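Local structure of tRNA (adenine(9)-N1)-methyltransferase (Sulfolobus acidocaldarius, 5A7Z) at residues Met21-Phe27 with Ser47-Ala52; Tyr107-Asp113 with Asn195-Gly201; Pro175-Pro180 with Phe224-Ile229; Glu247-Arg251 with Ala262-Leu266. The protein catalyses the transfer of a methyl group from S-adenosyl-L-methionine to N1 of adenosine 9 in tRNA. One frame throughout, in Å; residues are numbered along the deposited sequence.

Interaction 1 of 4, residues Met21-Phe27 with Ser47-Ala52; sequences MTLAKVF and SLQSLA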
loop_
_atom_site.group_PDB
_atom_site.type_symbol
_atom_site.label_atom_id
_atom_site.label_comp_id
_atom_site.label_asym_id
_atom_site.label_seq_id
_atom_site.Cartn_x
_atom_site.Cartn_y
_atom_site.Cartn_z
HETATM N N MSE A 21 9.035 1.975 7.133
HETATM C CA MSE A 21 8.166 1.445 6.119
HETATM C C MSE A 21 8.375 -0.025 6.023
HETATM O O MSE A 21 9.489 -0.455 6.093
HETATM C CB MSE A 21 8.434 2.103 4.791
HETATM C CG MSE A 21 8.099 3.579 4.878
HETATM SE SE MSE A 21 8.491 4.591 3.266
HETATM C CE MSE A 21 6.748 4.370 2.465
ATOM N N THR A 22 7.318 -0.784 5.905
ATOM C CA THR A 22 7.367 -2.221 5.838
ATOM C C THR A 22 8.325 -2.740 4.783
ATOM O O THR A 22 9.123 -3.639 5.044
ATOM C CB THR A 22 5.977 -2.791 5.519
ATOM O OG1 THR A 22 5.021 -2.299 6.467
ATOM C CG2 THR A 22 6.010 -4.290 5.595
ATOM N N LEU A 23 8.223 -2.202 3.569
ATOM C CA LEU A 23 9.043 -2.696 2.475
ATOM C C LEU A 23 10.536 -2.304 2.631
ATOM O O LEU A 23 11.450 -3.076 2.287
ATOM C CB LEU A 23 8.463 -2.235 1.152
ATOM C CG LEU A 23 8.957 -2.970 -0.096
ATOM C CD1 LEU A 23 8.661 -4.469 -0.065
ATOM C CD2 LEU A 23 8.336 -2.322 -1.333
ATOM N N ALA A 24 10.775 -1.137 3.201
ATOM C CA ALA A 24 12.122 -0.727 3.551
ATOM C C ALA A 24 12.718 -1.667 4.569
ATOM O O ALA A 24 13.899 -1.967 4.525
ATOM C CB ALA A 24 12.110 0.696 4.101
ATOM N N LYS A 25 11.916 -2.087 5.531
ATOM C CA LYS A 25 12.405 -2.971 6.569
ATOM C C LYS A 25 12.912 -4.305 5.992
ATOM O O LYS A 25 13.990 -4.745 6.331
ATOM C CB LYS A 25 11.309 -3.251 7.590
ATOM C CG LYS A 25 11.777 -4.005 8.814
ATOM C CD LYS A 25 10.626 -4.712 9.494
ATOM C CE LYS A 25 10.978 -5.116 10.924
ATOM N NZ LYS A 25 11.322 -6.551 11.014
ATOM N N VAL A 26 12.128 -4.931 5.123
ATOM C CA VAL A 26 12.515 -6.236 4.571
ATOM C C VAL A 26 13.712 -6.105 3.607
ATOM O O VAL A 26 14.553 -7.000 3.514
ATOM C CB VAL A 26 11.307 -6.957 3.900
ATOM C CG1 VAL A 26 10.164 -7.092 4.887
ATOM C CG2 VAL A 26 10.817 -6.215 2.664
ATOM N N PHE A 27 13.793 -4.982 2.900
ATOM C CA PHE A 27 14.908 -4.751 2.008
ATOM C C PHE A 27 16.155 -4.565 2.832
ATOM O O PHE A 27 17.160 -5.239 2.594
ATOM C CB PHE A 27 14.654 -3.535 1.123
ATOM C CG PHE A 27 15.574 -3.428 -0.074
ATOM C CD1 PHE A 27 16.456 -4.466 -0.421
ATOM C CD2 PHE A 27 15.491 -2.314 -0.916
ATOM C CE1 PHE A 27 17.269 -4.351 -1.539
ATOM C CE2 PHE A 27 16.292 -2.203 -2.031
ATOM C CZ PHE A 27 17.185 -3.217 -2.343
ATOM N N SER A 47 14.700 6.395 -0.953
ATOM C CA SER A 47 13.839 5.612 -0.101
ATOM C C SER A 47 14.053 4.162 -0.489
ATOM O O SER A 47 13.938 3.848 -1.652
ATOM C CB SER A 47 12.368 6.006 -0.351
ATOM O OG SER A 47 11.478 5.012 0.085
ATOM N N LEU A 48 14.326 3.287 0.478
ATOM C CA LEU A 48 14.527 1.860 0.173
ATOM C C LEU A 48 13.286 1.278 -0.423
ATOM O O LEU A 48 13.353 0.259 -1.101
ATOM C CB LEU A 48 14.856 1.055 1.431
ATOM C CG LEU A 48 16.239 1.204 2.037
ATOM C CD1 LEU A 48 16.330 0.365 3.290
ATOM C CD2 LEU A 48 17.308 0.789 1.029
ATOM N N GLN A 49 12.134 1.876 -0.130
ATOM C CA GLN A 49 10.871 1.362 -0.674
ATOM C C GLN A 49 10.780 1.650 -2.151
ATOM O O GLN A 49 10.229 0.853 -2.900
ATOM C CB GLN A 49 9.652 1.962 0.054
ATOM C CG GLN A 49 8.294 1.415 -0.423
ATOM C CD GLN A 49 7.786 2.116 -1.670
ATOM O OE1 GLN A 49 8.272 3.171 -2.021
ATOM N NE2 GLN A 49 6.813 1.520 -2.344
ATOM N N SER A 50 11.281 2.817 -2.550
ATOM C CA SER A 50 11.332 3.231 -3.961
ATOM C C SER A 50 12.320 2.351 -4.713
ATOM O O SER A 50 12.086 1.952 -5.816
ATOM C CB SER A 50 11.755 4.698 -4.077
ATOM O OG SER A 50 10.838 5.572 -3.389
ATOM N N LEU A 51 13.406 2.009 -4.079
ATOM C CA LEU A 51 14.384 1.194 -4.733
ATOM C C LEU A 51 13.821 -0.189 -4.876
ATOM O O LEU A 51 13.947 -0.792 -5.922
ATOM C CB LEU A 51 15.690 1.182 -3.952
ATOM C CG LEU A 51 16.308 2.572 -3.704
ATOM C CD1 LEU A 51 17.652 2.401 -3.003
ATOM C CD2 LEU A 51 16.494 3.365 -4.984
ATOM N N ALA A 52 13.179 -0.687 -3.821
ATOM C CA ALA A 52 12.602 -2.037 -3.862
ATOM C C ALA A 52 11.625 -2.159 -5.006
ATOM O O ALA A 52 11.670 -3.121 -5.758
ATOM C CB ALA A 52 11.920 -2.377 -2.564
#

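Interaction 2 of 4, residues Tyr107-Asp113 with Asn195-Gly201; sequences YPKMVID and NVFVIGG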
loop_
_atom_site.group_PDB
_atom_site.type_symbol
_atom_site.label_atom_id
_atom_site.label_comp_id
_atom_site.label_asym_id
_atom_site.label_seq_id
_atom_site.Cartn_x
_atom_site.Cartn_y
_atom_site.Cartn_z
ATOM N N TYR A 107 1.367 -8.386 5.018
ATOM C CA TYR A 107 0.517 -7.360 5.547
ATOM C C TYR A 107 1.204 -6.028 5.401
ATOM O O TYR A 107 2.439 -5.961 5.342
ATOM C CB TYR A 107 0.208 -7.659 7.038
ATOM C CG TYR A 107 -0.624 -8.927 7.223
ATOM C CD1 TYR A 107 -1.929 -8.992 6.753
ATOM C CD2 TYR A 107 -0.084 -10.066 7.799
ATOM C CE1 TYR A 107 -2.670 -10.134 6.871
ATOM C CE2 TYR A 107 -0.828 -11.223 7.927
ATOM C CZ TYR A 107 -2.124 -11.252 7.455
ATOM O OH TYR A 107 -2.897 -12.397 7.586
ATOM N N PRO A 108 0.416 -4.945 5.367
ATOM C CA PRO A 108 -1.025 -5.026 5.425
ATOM C C PRO A 108 -1.645 -5.338 4.066
ATOM O O PRO A 108 -0.974 -5.227 3.038
ATOM C CB PRO A 108 -1.432 -3.623 5.883
ATOM C CG PRO A 108 -0.350 -2.735 5.353
ATOM C CD PRO A 108 0.895 -3.556 5.541
ATOM N N LYS A 109 -2.918 -5.740 4.090
ATOM C CA LYS A 109 -3.671 -6.075 2.883
ATOM C C LYS A 109 -4.719 -5.050 2.632
ATOM O O LYS A 109 -5.493 -4.736 3.514
ATOM C CB LYS A 109 -4.353 -7.416 3.041
ATOM C CG LYS A 109 -3.390 -8.562 3.103
ATOM C CD LYS A 109 -4.147 -9.850 3.267
ATOM C CE LYS A 109 -3.203 -11.036 3.276
ATOM N NZ LYS A 109 -3.829 -12.206 3.967
HETATM N N MSE A 110 -4.763 -4.560 1.409
HETATM C CA MSE A 110 -5.758 -3.615 0.978
HETATM C C MSE A 110 -6.642 -4.358 -0.012
HETATM O O MSE A 110 -6.173 -4.840 -1.037
HETATM C CB MSE A 110 -5.041 -2.429 0.296
HETATM C CG MSE A 110 -3.832 -1.918 1.112
HETATM SE SE MSE A 110 -4.469 -0.937 2.726
HETATM C CE MSE A 110 -3.237 -1.729 3.993
ATOM N N VAL A 111 -7.925 -4.440 0.287
ATOM C CA VAL A 111 -8.849 -5.272 -0.487
ATOM C C VAL A 111 -9.890 -4.385 -1.084
ATOM O O VAL A 111 -10.559 -3.629 -0.355
ATOM C CB VAL A 111 -9.510 -6.310 0.419
ATOM C CG1 VAL A 111 -10.537 -7.101 -0.336
ATOM C CG2 VAL A 111 -8.447 -7.239 1.002
ATOM N N ILE A 112 -9.965 -4.377 -2.406
ATOM C CA ILE A 112 -11.049 -3.690 -3.101
ATOM C C ILE A 112 -12.136 -4.703 -3.430
ATOM O O ILE A 112 -11.916 -5.653 -4.207
ATOM C CB ILE A 112 -10.583 -3.016 -4.409
ATOM C CG1 ILE A 112 -9.310 -2.179 -4.165
ATOM C CG2 ILE A 112 -11.697 -2.142 -4.989
ATOM C CD1 ILE A 112 -9.447 -1.221 -3.024
ATOM N N ASP A 113 -13.310 -4.491 -2.841
ATOM C CA ASP A 113 -14.421 -5.446 -2.977
ATOM C C ASP A 113 -15.346 -5.018 -4.106
ATOM O O ASP A 113 -16.185 -4.137 -3.950
ATOM C CB ASP A 113 -15.182 -5.554 -1.665
ATOM C CG ASP A 113 -16.203 -6.706 -1.649
ATOM O OD1 ASP A 113 -16.630 -7.212 -2.741
ATOM O OD2 ASP A 113 -16.602 -7.086 -0.517
ATOM N N ASN A 195 -4.915 -5.173 10.200
ATOM C CA ASN A 195 -3.942 -5.500 9.148
ATOM C C ASN A 195 -4.551 -5.777 7.768
ATOM O O ASN A 195 -3.830 -6.098 6.826
ATOM C CB ASN A 195 -3.025 -6.639 9.579
ATOM C CG ASN A 195 -3.761 -7.916 9.826
ATOM O OD1 ASN A 195 -4.943 -8.015 9.568
ATOM N ND2 ASN A 195 -3.049 -8.924 10.305
ATOM N N VAL A 196 -5.875 -5.705 7.678
ATOM C CA VAL A 196 -6.603 -5.934 6.409
ATOM C C VAL A 196 -7.729 -4.892 6.295
ATOM O O VAL A 196 -8.500 -4.713 7.224
ATOM C CB VAL A 196 -7.198 -7.347 6.338
ATOM C CG1 VAL A 196 -8.004 -7.529 5.055
ATOM C CG2 VAL A 196 -6.110 -8.393 6.444
ATOM N N PHE A 197 -7.788 -4.200 5.160
ATOM C CA PHE A 197 -8.744 -3.084 4.946
ATOM C C PHE A 197 -9.583 -3.302 3.720
ATOM O O PHE A 197 -9.056 -3.478 2.637
ATOM C CB PHE A 197 -7.990 -1.751 4.860
ATOM C CG PHE A 197 -7.168 -1.494 6.061
ATOM C CD1 PHE A 197 -5.973 -2.149 6.228
ATOM C CD2 PHE A 197 -7.679 -0.766 7.112
ATOM C CE1 PHE A 197 -5.247 -2.009 7.392
ATOM C CE2 PHE A 197 -6.946 -0.599 8.275
ATOM C CZ PHE A 197 -5.734 -1.227 8.416
ATOM N N VAL A 198 -10.904 -3.344 3.915
ATOM C CA VAL A 198 -11.846 -3.656 2.864
ATOM C C VAL A 198 -12.610 -2.391 2.467
ATOM O O VAL A 198 -13.268 -1.754 3.305
ATOM C CB VAL A 198 -12.842 -4.752 3.302
ATOM C CG1 VAL A 198 -13.812 -5.074 2.172
ATOM C CG2 VAL A 198 -12.110 -6.028 3.718
ATOM N N ILE A 199 -12.493 -2.055 1.177
ATOM C CA ILE A 199 -13.186 -0.935 0.540
ATOM C C ILE A 199 -14.025 -1.458 -0.628
ATOM O O ILE A 199 -13.499 -1.985 -1.612
ATOM C CB ILE A 199 -12.178 0.137 0.025
ATOM C CG1 ILE A 199 -10.992 0.255 0.992
ATOM C CG2 ILE A 199 -12.875 1.496 -0.095
ATOM C CD1 ILE A 199 -9.755 0.937 0.427
ATOM N N GLY A 200 -15.339 -1.334 -0.506
ATOM C CA GLY A 200 -16.251 -1.706 -1.589
ATOM C C GLY A 200 -16.622 -0.493 -2.404
ATOM O O GLY A 200 -15.941 0.526 -2.349
ATOM N N GLY A 201 -17.704 -0.609 -3.162
ATOM C CA GLY A 201 -18.193 0.479 -4.004
ATOM C C GLY A 201 -19.326 1.273 -3.364
ATOM O O GLY A 201 -19.957 0.815 -2.405
#

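Interaction 3 of 4, residues Pro175-Pro180 with Phe224-Ile229; sequences PVILDP and FPRVKI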
loop_
_atom_site.group_PDB
_atom_site.type_symbol
_atom_site.label_atom_id
_atom_site.label_comp_id
_atom_site.label_asym_id
_atom_site.label_seq_id
_atom_site.Cartn_x
_atom_site.Cartn_y
_atom_site.Cartn_z
ATOM N N PRO A 175 -9.552 -7.916 9.778
ATOM C CA PRO A 175 -10.062 -6.969 8.798
ATOM C C PRO A 175 -10.928 -5.918 9.404
ATOM O O PRO A 175 -11.571 -6.153 10.426
ATOM C CB PRO A 175 -10.909 -7.838 7.862
ATOM C CG PRO A 175 -10.703 -9.249 8.308
ATOM C CD PRO A 175 -10.314 -9.160 9.743
ATOM N N VAL A 176 -10.937 -4.751 8.788
ATOM C CA VAL A 176 -11.968 -3.777 9.054
ATOM C C VAL A 176 -12.563 -3.342 7.719
ATOM O O VAL A 176 -11.919 -3.484 6.683
ATOM C CB VAL A 176 -11.392 -2.604 9.816
ATOM C CG1 VAL A 176 -10.485 -1.788 8.921
ATOM C CG2 VAL A 176 -12.498 -1.751 10.389
ATOM N N ILE A 177 -13.819 -2.900 7.735
ATOM C CA ILE A 177 -14.526 -2.512 6.532
ATOM C C ILE A 177 -14.673 -0.998 6.556
ATOM O O ILE A 177 -15.176 -0.427 7.519
ATOM C CB ILE A 177 -15.956 -3.110 6.475
ATOM C CG1 ILE A 177 -15.976 -4.605 6.819
ATOM C CG2 ILE A 177 -16.595 -2.858 5.128
ATOM C CD1 ILE A 177 -15.082 -5.488 5.982
ATOM N N LEU A 178 -14.273 -0.356 5.473
ATOM C CA LEU A 178 -14.404 1.073 5.373
ATOM C C LEU A 178 -15.759 1.417 4.827
ATOM O O LEU A 178 -16.133 0.970 3.773
ATOM C CB LEU A 178 -13.262 1.651 4.533
ATOM C CG LEU A 178 -11.996 1.507 5.399
ATOM C CD1 LEU A 178 -10.796 1.079 4.614
ATOM C CD2 LEU A 178 -11.733 2.781 6.189
ATOM N N ASP A 179 -16.503 2.183 5.605
ATOM C CA ASP A 179 -17.920 2.386 5.375
ATOM C C ASP A 179 -18.314 3.767 5.909
ATOM O O ASP A 179 -18.298 3.984 7.121
ATOM C CB ASP A 179 -18.714 1.297 6.103
ATOM C CG ASP A 179 -20.213 1.310 5.756
ATOM O OD1 ASP A 179 -20.662 2.198 5.017
ATOM O OD2 ASP A 179 -20.936 0.409 6.235
ATOM N N PRO A 180 -18.675 4.695 5.012
ATOM C CA PRO A 180 -19.137 6.035 5.432
ATOM C C PRO A 180 -20.254 5.985 6.459
ATOM O O PRO A 180 -20.440 6.931 7.227
ATOM C CB PRO A 180 -19.657 6.665 4.135
ATOM C CG PRO A 180 -19.734 5.554 3.125
ATOM C CD PRO A 180 -18.727 4.530 3.549
ATOM N N PHE A 224 -17.307 -8.178 10.852
ATOM C CA PHE A 224 -16.144 -7.338 10.887
ATOM C C PHE A 224 -16.558 -5.909 11.181
ATOM O O PHE A 224 -17.603 -5.485 10.768
ATOM C CB PHE A 224 -15.420 -7.437 9.548
ATOM C CG PHE A 224 -15.002 -8.835 9.204
ATOM C CD1 PHE A 224 -14.182 -9.549 10.063
ATOM C CD2 PHE A 224 -15.458 -9.457 8.045
ATOM C CE1 PHE A 224 -13.792 -10.845 9.767
ATOM C CE2 PHE A 224 -15.060 -10.758 7.737
ATOM C CZ PHE A 224 -14.222 -11.447 8.602
ATOM N N PRO A 225 -15.709 -5.166 11.892
ATOM C CA PRO A 225 -16.066 -3.808 12.267
ATOM C C PRO A 225 -16.174 -2.922 11.063
ATOM O O PRO A 225 -15.482 -3.138 10.080
ATOM C CB PRO A 225 -14.907 -3.351 13.166
ATOM C CG PRO A 225 -13.956 -4.503 13.279
ATOM C CD PRO A 225 -14.587 -5.706 12.674
ATOM N N ARG A 226 -17.061 -1.939 11.142
ATOM C CA ARG A 226 -17.338 -1.048 10.045
ATOM C C ARG A 226 -16.972 0.351 10.475
ATOM O O ARG A 226 -17.608 0.908 11.378
ATOM C CB ARG A 226 -18.826 -1.061 9.702
ATOM C CG ARG A 226 -19.384 -2.391 9.246
ATOM C CD ARG A 226 -20.397 -2.223 8.116
ATOM N NE ARG A 226 -20.320 -3.369 7.222
ATOM C CZ ARG A 226 -20.181 -3.322 5.905
ATOM N NH1 ARG A 226 -20.143 -2.166 5.239
ATOM N NH2 ARG A 226 -20.091 -4.466 5.244
ATOM N N VAL A 227 -16.047 0.961 9.745
ATOM C CA VAL A 227 -15.312 2.090 10.244
ATOM C C VAL A 227 -15.526 3.278 9.312
ATOM O O VAL A 227 -15.309 3.178 8.107
ATOM C CB VAL A 227 -13.836 1.711 10.383
ATOM C CG1 VAL A 227 -12.929 2.922 10.325
ATOM C CG2 VAL A 227 -13.638 0.956 11.683
ATOM N N LYS A 228 -16.049 4.376 9.863
ATOM C CA LYS A 228 -16.216 5.604 9.085
ATOM C C LYS A 228 -15.074 6.583 9.365
ATOM O O LYS A 228 -14.709 6.843 10.517
ATOM C CB LYS A 228 -17.569 6.271 9.358
ATOM C CG LYS A 228 -17.913 6.418 10.823
ATOM C CD LYS A 228 -19.174 7.234 11.015
ATOM C CE LYS A 228 -19.710 7.062 12.424
ATOM N NZ LYS A 228 -20.916 7.913 12.654
ATOM N N ILE A 229 -14.494 7.093 8.298
ATOM C CA ILE A 229 -13.433 8.057 8.404
ATOM C C ILE A 229 -14.043 9.457 8.437
ATOM O O ILE A 229 -14.763 9.818 7.531
ATOM C CB ILE A 229 -12.486 7.945 7.210
ATOM C CG1 ILE A 229 -11.660 6.661 7.331
ATOM C CG2 ILE A 229 -11.594 9.181 7.136
ATOM C CD1 ILE A 229 -10.779 6.385 6.127
#

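Interaction 4 of 4, residues Glu247-Arg251 with Ala262-Leu266; sequences EIILR and AIISL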
loop_
_atom_site.group_PDB
_atom_site.type_symbol
_atom_site.label_atom_id
_atom_site.label_comp_id
_atom_site.label_asym_id
_atom_site.label_seq_id
_atom_site.Cartn_x
_atom_site.Cartn_y
_atom_site.Cartn_z
ATOM N N GLU A 247 -4.953 5.651 -0.056
ATOM C CA GLU A 247 -3.780 6.447 0.269
ATOM C C GLU A 247 -3.807 6.999 1.706
ATOM O O GLU A 247 -2.776 7.060 2.371
ATOM C CB GLU A 247 -3.591 7.582 -0.730
ATOM C CG GLU A 247 -2.353 8.384 -0.417
ATOM C CD GLU A 247 -1.993 9.393 -1.484
ATOM O OE1 GLU A 247 -2.484 9.258 -2.617
ATOM O OE2 GLU A 247 -1.207 10.334 -1.180
ATOM N N ILE A 248 -4.981 7.368 2.190
ATOM C CA ILE A 248 -5.106 7.798 3.572
ATOM C C ILE A 248 -4.694 6.710 4.542
ATOM O O ILE A 248 -4.034 6.991 5.555
ATOM C CB ILE A 248 -6.540 8.244 3.915
ATOM C CG1 ILE A 248 -6.848 9.592 3.254
ATOM C CG2 ILE A 248 -6.714 8.335 5.426
ATOM C CD1 ILE A 248 -8.326 9.933 3.186
ATOM N N ILE A 249 -5.156 5.488 4.295
ATOM C CA ILE A 249 -4.860 4.367 5.204
ATOM C C ILE A 249 -3.347 4.178 5.198
ATOM O O ILE A 249 -2.721 4.037 6.225
ATOM C CB ILE A 249 -5.528 3.025 4.764
ATOM C CG1 ILE A 249 -7.043 3.153 4.558
ATOM C CG2 ILE A 249 -5.253 1.920 5.773
ATOM C CD1 ILE A 249 -7.804 3.575 5.786
ATOM N N LEU A 250 -2.775 4.164 4.019
ATOM C CA LEU A 250 -1.348 3.917 3.874
ATOM C C LEU A 250 -0.499 5.087 4.432
ATOM O O LEU A 250 0.569 4.850 4.948
ATOM C CB LEU A 250 -1.013 3.632 2.415
ATOM C CG LEU A 250 -1.651 2.372 1.805
ATOM C CD1 LEU A 250 -1.463 2.367 0.291
ATOM C CD2 LEU A 250 -1.053 1.108 2.405
ATOM N N ARG A 251 -1.007 6.325 4.392
ATOM C CA ARG A 251 -0.278 7.453 4.995
ATOM C C ARG A 251 -0.065 7.141 6.435
ATOM O O ARG A 251 0.972 7.421 6.985
ATOM C CB ARG A 251 -1.080 8.769 4.995
ATOM C CG ARG A 251 -1.501 9.374 3.677
ATOM C CD ARG A 251 -0.373 9.563 2.746
ATOM N NE ARG A 251 -0.619 10.651 1.781
ATOM C CZ ARG A 251 0.089 11.771 1.737
ATOM N NH1 ARG A 251 0.984 12.038 2.677
ATOM N NH2 ARG A 251 -0.128 12.649 0.793
ATOM N N ALA A 262 -3.297 13.044 7.138
ATOM C CA ALA A 262 -3.416 12.165 5.990
ATOM C C ALA A 262 -4.630 12.604 5.180
ATOM O O ALA A 262 -4.567 12.721 3.972
ATOM C CB ALA A 262 -3.549 10.719 6.445
ATOM N N ILE A 263 -5.736 12.884 5.862
ATOM C CA ILE A 263 -6.934 13.298 5.159
ATOM C C ILE A 263 -6.693 14.626 4.487
ATOM O O ILE A 263 -7.050 14.800 3.320
ATOM C CB ILE A 263 -8.160 13.410 6.073
ATOM C CG1 ILE A 263 -8.569 12.055 6.594
ATOM C CG2 ILE A 263 -9.340 14.003 5.309
ATOM C CD1 ILE A 263 -9.508 12.120 7.783
ATOM N N ILE A 264 -6.070 15.556 5.216
ATOM C CA ILE A 264 -5.775 16.897 4.684
ATOM C C ILE A 264 -4.987 16.771 3.395
ATOM O O ILE A 264 -5.368 17.332 2.372
ATOM C CB ILE A 264 -4.959 17.771 5.691
ATOM C CG1 ILE A 264 -5.821 18.206 6.896
ATOM C CG2 ILE A 264 -4.365 18.990 4.991
ATOM C CD1 ILE A 264 -7.216 18.636 6.541
ATOM N N SER A 265 -3.897 16.019 3.435
ATOM C CA SER A 265 -2.987 15.956 2.294
ATOM C C SER A 265 -3.680 15.456 1.003
ATOM O O SER A 265 -3.166 15.676 -0.092
ATOM C CB SER A 265 -1.766 15.097 2.629
ATOM O OG SER A 265 -2.150 13.870 3.222
ATOM N N LEU A 266 -4.860 14.830 1.138
ATOM C CA LEU A 266 -5.644 14.344 -0.028
ATOM C C LEU A 266 -6.873 15.193 -0.374
ATOM O O LEU A 266 -7.122 16.237 0.225
ATOM C CB LEU A 266 -6.087 12.888 0.198
ATOM C CG LEU A 266 -5.039 11.881 -0.268
ATOM C CD1 LEU A 266 -3.893 11.784 0.715
ATOM C CD2 LEU A 266 -5.645 10.524 -0.492
#

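Interaction 1 of 4, residues Met21-Phe27 with Ser47-Ala52
The Phe-27 ring turns one edge to the helix opposite. The carbonyl oxygen of Leu-48 lies near the ring plane, 3.4 Å from CD2 of Phe-27, and CB of Leu-51 does so 3.9 Å from CE2. The CB of Ala-52 also approaches CD2, so the ring rim spans nearly a full turn of helix 48-52. With CG trans to the backbone N (chi1 -165°), the ring reaches across the contact from the far end of its segment. Replacing Phe-27 with an alanine would probably leave the Leu-51 and Ala-52 methylene and methyl surfaces without their aromatic neighbour and open a gap between the helices. The Gln-49 amide reaches past this contact, with its NE2 bonded to the carbonyl oxygens of Leu-143 and Arg-140. The amide is led there by a bend at chi2 (-83°), while CG of the same side chain rests 3.8 Å from CD2 of Leu-23. That methyl also meets CB of Ala-52. The helices approach most tightly near Ala-24, whose CB is 3.8 Å from CB of Leu-48. The small side chain is consistent with the close approach here, the segment axes passing 8.1 Å apart at 77°. At the start of its helix, Ser-47 OG weakly caps Ser-50 N. The selenium of Met-21 borders this end, 4.3 Å from CB of Gln-49. The contact is a buried apolar helix crossing: Leu-48 and Leu-51 continue onto strand 78-82, whereas Met-21 reaches helix 242-255 and the Gln-49 amide meets carbonyls at the end of helix 122-142 and just after it.

Interaction 2 of 4, residues Tyr107-Asp113 with Asn195-Gly201
Asn-195 carries CG between its backbone N and carbonyl carbon (chi1 63°), and Tyr-107 holds its ring beside its own backbone N (chi1 -66°); together these rotations lay the amide flat over the phenol. The two planes are only 7° apart, and ND2 of Asn-195 sits 3.6 Å above the centre of the Tyr-107 ring. The stack lies at the entry to two neighbouring parallel strands in the central sheet of the SPOUT methyltransferase fold. Outside partners fix both polar groups: Asn-195 OD1 and ND2 bond to Asn-174 N and Glu-172 O, and Tyr-107 OH bonds to Asp-173. Five backbone bonds join the strands in the parallel manner: Lys-109, Val-111 and Asp-113 donate to Asn-195, Phe-197 and Ile-199, and Phe-197 and Ile-199 donate back to Lys-109 and Val-111. The straightest runs from Ile-199 N to Val-111 O, at 2.9 Å. Met-110 and Phe-197 stand alongside each other on the face turned to helix 242-255, where bends in the selenomethionine bring its CE 3.6 Å from Phe-197 CD1, while SE lies obliquely 5.0 Å from the centroid of that ring, a Met-aromatic contact. The other face carries Val-111, whose CG2 lies 4.1 Å from CG1 of Val-196. At the last bond, Asp-113 N reaches Ile-199 O over 2.8 Å from above the carbonyl plane.

Interaction 3 of 4, residues Pro175-Pro180 with Phe224-Ile229
Asp-179 OD2 is gripped by two arginines: NH1 of Arg-226 donates to it over 2.9 Å in a salt bridge, and NE of Arg-207 forms a second. The Arg-226 guanidinium presents its edge, with the oxygen near its plane, but comes from above the carboxylate, so the two flat groups stand 85° apart. Ile-177 supports one face of the guanidinium; its CG2, trans to the backbone N, lies 3.6 Å from NH1 of Arg-226. The other end of this cation, NH2, is paired with Asp-210. Beside these groups runs a parallel strand pair of the SPOUT sheet, strand 175-178 being flanked by strand 196-202 as well. Ile-177 N donates to Pro-225 O at 2.9 Å and Ile-177 O accepts from Val-227 N at 2.8 Å, after which Asp-179 N takes up Val-227 O. Pro-175 lays its CG over one face of the Phe-224 ring, a CH-pi contact 4.1 Å from the ring centroid and offset toward the rim. On the face turned to helix 242-255, CD2 of Leu-178 meets CD1 of Ile-229 at 3.7 Å.

Interaction 4 of 4, residues Glu247-Arg251 with Ala262-Leu266
Helices 242-255 and 259-265 pack where the backbones of Ile-248 and Ala-262 come together, their CA atoms 5.3 Å apart. The Ala-262 methyl fits against the base of Arg-251, CB to CB 3.5 Å, and also faces CG2 of Ile-248. From there the Arg-251 chain, bent at chi2 (-54°), turns the guanidinium toward Ser-265, whose OG stands 3.3 Å above the centre of its plane, a position with poor bonding geometry. These are consecutive helices joined by a short turn, the C-terminal helical pair of the methyltransferase domain. Within the first, Glu-247 and Arg-251, one turn apart, form a salt bridge, with NE of Arg-251 3.0 Å from OE2 of Glu-247 in a weak, bent hydrogen bond. Leu-266 lies across this ion pair, its CD1 3.6 Å from both Glu-247 OE2 and Arg-251 NE, while its CD2 meets CB of Glu-247 at 3.6 Å. With an alanine in place of Arg-251, Glu-247 would probably lose its charge mate, and Leu-266 and Ser-265 part of the surface they rest on. On the more buried side, Ile-248 CD1 touches CG1 of Ile-263 at 4.0 Å.

From the N terminus, interaction 1 comes first, bringing helix 48-57 back onto helix 22-33 and closing a connection of 19 residues that holds the rest of helix 22-33 and strand 38-40. Interaction 2 then brings strand 196-202 back beside strand 109-113. Interaction 3 crosses it along the chain: its first segment precedes Asn-195-Gly-201 and its second follows. The two share neighbouring strands, and the Val-196 O to Val-176 N distance of 2.9 Å fits a backbone bond, so four strands form one run of the SPOUT sheet. Interaction 4 follows both, in series, joining the last two helices. Ile-249 of helix 242-255 packs on Phe-197 and Leu-178, tying this pair to the sheet, while Thr-22 meets Tyr-107 where interactions 1 and 2 touch.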